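Local coordinates for sortase, SrtB family (Streptococcus pneumoniae PCS8235, PDB 4Y4Q), which probably acts as a class B cysteine transpeptidase that takes part in forming the type II pilus of the pneumococcus, at residues D198-V203 with D216-L221. Numbering follows the deposited sequence.
Sequences DHLLSV and DRIILL
Leu200 reaches from the helix to the strand with both of its methyls, each meeting a different side chain. Its CD2 lies 4.3 Å from CD1 of Ile218, while its CD1 lies 4.4 Å from CD2 of Leu220, so the forked end of one leucine spans two alternate residues of a strand. Methyl meets methyl in both places, and no hydrogen bond joins the segments. The backbones stay well apart, with 10.4 Å between CA of Leu200 and CA of Leu220, and the side chains bridge that interval. The fork of Leu200 is carried outward from the helix by a near-trans chi1 (-169°); the extended outer bond of Ile218 (chi2 -178°) brings its CD1 forward to meet it. Ile182, from a loop, touches both Leu200 and Leu220, and Leu173 of strand 163-176 also packs on Leu200, so the small interface belongs to a wider buried apolar layer. Strand 218-225 is held in the sheet by backbone bonds from Ile218 and Leu220 to Thr125 of parallel strand 124-129 and from Ile219 to Ala237 of antiparallel strand 231-240. On the helical side, His199 O accepts both Val203 N and the hydroxyl of Ser202, whose OG is 2.6 Å away, in the last turn. Between the two segments the contact runs through Leu200 alone, but helix 190-202 packs on the sheet more widely, Leu201 also touching strand 163-176: helix-on-sheet packing within the sortase beta-barrel fold.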
ATOM      1  N   ASP A 198     -13.062  10.320   4.283  1.00 38.74           N
ATOM      2  CA  ASP A 198     -13.544  11.545   3.663  1.00 41.87           C
ATOM      3  C   ASP A 198     -12.401  12.522   3.393  1.00 38.33           C
ATOM      4  O   ASP A 198     -12.366  13.175   2.346  1.00 40.06           O
ATOM      5  CB  ASP A 198     -14.630  12.197   4.522  1.00 51.36           C
ATOM      6  CG  ASP A 198     -15.991  11.515   4.384  1.00 61.84           C
ATOM      7  OD1 ASP A 198     -16.056  10.407   3.813  1.00 66.02           O
ATOM      8  OD2 ASP A 198     -16.997  12.089   4.854  1.00 68.72           O
ATOM      9  N   HIS A 199     -11.465  12.622   4.331  1.00 32.94           N
ATOM     10  CA  HIS A 199     -10.331  13.530   4.163  1.00 39.36           C
ATOM     11  C   HIS A 199      -9.377  12.981   3.112  1.00 36.76           C
ATOM     12  O   HIS A 199      -8.961  13.704   2.200  1.00 38.89           O
ATOM     13  CB  HIS A 199      -9.580  13.775   5.486  1.00 36.28           C
ATOM     14  CG  HIS A 199      -8.368  14.639   5.328  1.00 38.11           C
ATOM     15  ND1 HIS A 199      -7.094  14.120   5.210  1.00 41.13           N
ATOM     16  CD2 HIS A 199      -8.238  15.983   5.222  1.00 40.37           C
ATOM     17  CE1 HIS A 199      -6.230  15.111   5.054  1.00 39.42           C
ATOM     18  NE2 HIS A 199      -6.900  16.249   5.056  1.00 40.55           N
ATOM     19  N   LEU A 200      -9.039  11.700   3.249  1.00 34.71           N
ATOM     20  CA  LEU A 200      -8.173  11.015   2.289  1.00 30.86           C
ATOM     21  C   LEU A 200      -8.625  11.287   0.850  1.00 31.42           C
ATOM     22  O   LEU A 200      -7.839  11.716   0.013  1.00 38.30           O
ATOM     23  CB  LEU A 200      -8.161   9.515   2.579  1.00 36.97           C
ATOM     24  CG  LEU A 200      -7.119   8.644   1.870  1.00 37.13           C
ATOM     25  CD1 LEU A 200      -5.698   9.122   2.171  1.00 35.27           C
ATOM     26  CD2 LEU A 200      -7.286   7.199   2.293  1.00 32.29           C
ATOM     27  N   LEU A 201      -9.908  11.090   0.580  1.00 31.21           N
ATOM     28  CA  LEU A 201     -10.441  11.347  -0.748  1.00 38.11           C
ATOM     29  C   LEU A 201     -10.345  12.823  -1.150  1.00 43.58           C
ATOM     30  O   LEU A 201     -10.084  13.136  -2.309  1.00 43.47           O
ATOM     31  CB  LEU A 201     -11.888  10.845  -0.839  1.00 44.28           C
ATOM     32  CG  LEU A 201     -12.004   9.315  -0.776  1.00 47.60           C
ATOM     33  CD1 LEU A 201     -13.439   8.849  -0.520  1.00 46.68           C
ATOM     34  CD2 LEU A 201     -11.447   8.682  -2.061  1.00 49.74           C
ATOM     35  N   SER A 202     -10.539  13.731  -0.197  1.00 45.33           N
ATOM     36  CA  SER A 202     -10.598  15.155  -0.529  1.00 41.62           C
ATOM     37  C   SER A 202      -9.260  15.712  -1.009  1.00 40.61           C
ATOM     38  O   SER A 202      -9.228  16.730  -1.693  1.00 54.44           O
ATOM     39  CB  SER A 202     -11.127  15.988   0.653  1.00 43.86           C
ATOM     40  OG  SER A 202     -10.263  15.904   1.772  1.00 44.30           O
ATOM     41  N   VAL A 203      -8.159  15.055  -0.650  1.00 38.32           N
ATOM     42  CA  VAL A 203      -6.833  15.533  -1.049  1.00 35.47           C
ATOM     43  C   VAL A 203      -6.230  14.692  -2.188  1.00 36.71           C
ATOM     44  O   VAL A 203      -5.027  14.769  -2.472  1.00 34.91           O
ATOM     45  CB  VAL A 203      -5.866  15.580   0.156  1.00 37.27           C
ATOM     46  CG1 VAL A 203      -6.384  16.559   1.215  1.00 37.75           C
ATOM     47  CG2 VAL A 203      -5.700  14.195   0.760  1.00 35.42           C
ATOM     48  N   ASP A 216     -15.230  -2.077   4.839  1.00 54.53           N
ATOM     49  CA  ASP A 216     -14.174  -2.596   3.963  1.00 48.79           C
ATOM     50  C   ASP A 216     -12.793  -2.452   4.611  1.00 42.04           C
ATOM     51  O   ASP A 216     -12.661  -1.951   5.731  1.00 45.58           O
ATOM     52  CB  ASP A 216     -14.160  -1.862   2.615  1.00 49.67           C
ATOM     53  CG  ASP A 216     -15.515  -1.830   1.942  1.00 53.42           C
ATOM     54  OD1 ASP A 216     -16.187  -2.882   1.886  1.00 54.36           O
ATOM     55  OD2 ASP A 216     -15.906  -0.740   1.471  1.00 56.59           O
ATOM     56  N   ARG A 217     -11.764  -2.891   3.892  1.00 35.93           N
ATOM     57  CA  ARG A 217     -10.394  -2.739   4.354  1.00 30.24           C
ATOM     58  C   ARG A 217      -9.593  -2.123   3.227  1.00 34.72           C
ATOM     59  O   ARG A 217      -9.771  -2.489   2.061  1.00 33.54           O
ATOM     60  CB  ARG A 217      -9.802  -4.090   4.742  1.00 29.36           C
ATOM     61  CG  ARG A 217     -10.372  -4.669   6.050  1.00 36.78           C
ATOM     62  CD  ARG A 217      -9.863  -6.077   6.237  1.00 41.74           C
ATOM     63  NE  ARG A 217     -10.244  -6.923   5.111  1.00 47.91           N
ATOM     64  CZ  ARG A 217      -9.476  -7.875   4.582  1.00 52.87           C
ATOM     65  NH1 ARG A 217      -8.261  -8.116   5.076  1.00 46.10           N
ATOM     66  NH2 ARG A 217      -9.931  -8.590   3.556  1.00 55.17           N
ATOM     67  N   ILE A 218      -8.723  -1.178   3.564  1.00 25.45           N
ATOM     68  CA  ILE A 218      -7.900  -0.539   2.549  1.00 27.20           C
ATOM     69  C   ILE A 218      -6.411  -0.592   2.869  1.00 26.41           C
ATOM     70  O   ILE A 218      -5.995  -0.878   4.008  1.00 28.29           O
ATOM     71  CB  ILE A 218      -8.322   0.904   2.322  1.00 29.37           C
ATOM     72  CG1 ILE A 218      -7.966   1.762   3.531  1.00 24.74           C
ATOM     73  CG2 ILE A 218      -9.838   0.992   2.039  1.00 29.74           C
ATOM     74  CD1 ILE A 218      -8.434   3.172   3.327  1.00 16.94           C
ATOM     75  N   ILE A 219      -5.611  -0.320   1.850  1.00 23.41           N
ATOM     76  CA  ILE A 219      -4.165  -0.336   1.978  1.00 25.52           C
ATOM     77  C   ILE A 219      -3.593   0.957   1.388  1.00 32.07           C
ATOM     78  O   ILE A 219      -3.998   1.380   0.297  1.00 33.83           O
ATOM     79  CB  ILE A 219      -3.584  -1.507   1.208  1.00 29.54           C
ATOM     80  CG1 ILE A 219      -3.996  -2.826   1.859  1.00 34.25           C
ATOM     81  CG2 ILE A 219      -2.083  -1.412   1.145  1.00 35.39           C
ATOM     82  CD1 ILE A 219      -3.562  -4.031   1.051  1.00 37.99           C
ATOM     83  N   LEU A 220      -2.666   1.585   2.107  1.00 25.19           N
ATOM     84  CA  LEU A 220      -1.951   2.742   1.581  1.00 24.50           C
ATOM     85  C   LEU A 220      -0.530   2.319   1.274  1.00 27.94           C
ATOM     86  O   LEU A 220       0.225   1.917   2.171  1.00 27.27           O
ATOM     87  CB  LEU A 220      -1.929   3.912   2.568  1.00 23.86           C
ATOM     88  CG  LEU A 220      -3.210   4.728   2.783  1.00 28.76           C
ATOM     89  CD1 LEU A 220      -4.226   3.935   3.585  1.00 28.49           C
ATOM     90  CD2 LEU A 220      -2.902   6.023   3.497  1.00 27.87           C
ATOM     91  N   LEU A 221      -0.159   2.395   0.006  1.00 23.34           N
ATOM     92  CA  LEU A 221       1.206   2.046  -0.366  1.00 28.89           C
ATOM     93  C   LEU A 221       1.959   3.344  -0.603  1.00 26.55           C
ATOM     94  O   LEU A 221       1.607   4.127  -1.492  1.00 30.71           O
ATOM     95  CB  LEU A 221       1.223   1.159  -1.615  1.00 25.43           C
ATOM     96  CG  LEU A 221       2.575   0.960  -2.317  1.00 33.25           C
ATOM     97  CD1 LEU A 221       3.607   0.364  -1.388  1.00 29.31           C
ATOM     98  CD2 LEU A 221       2.406   0.080  -3.557  1.00 32.96           C
TER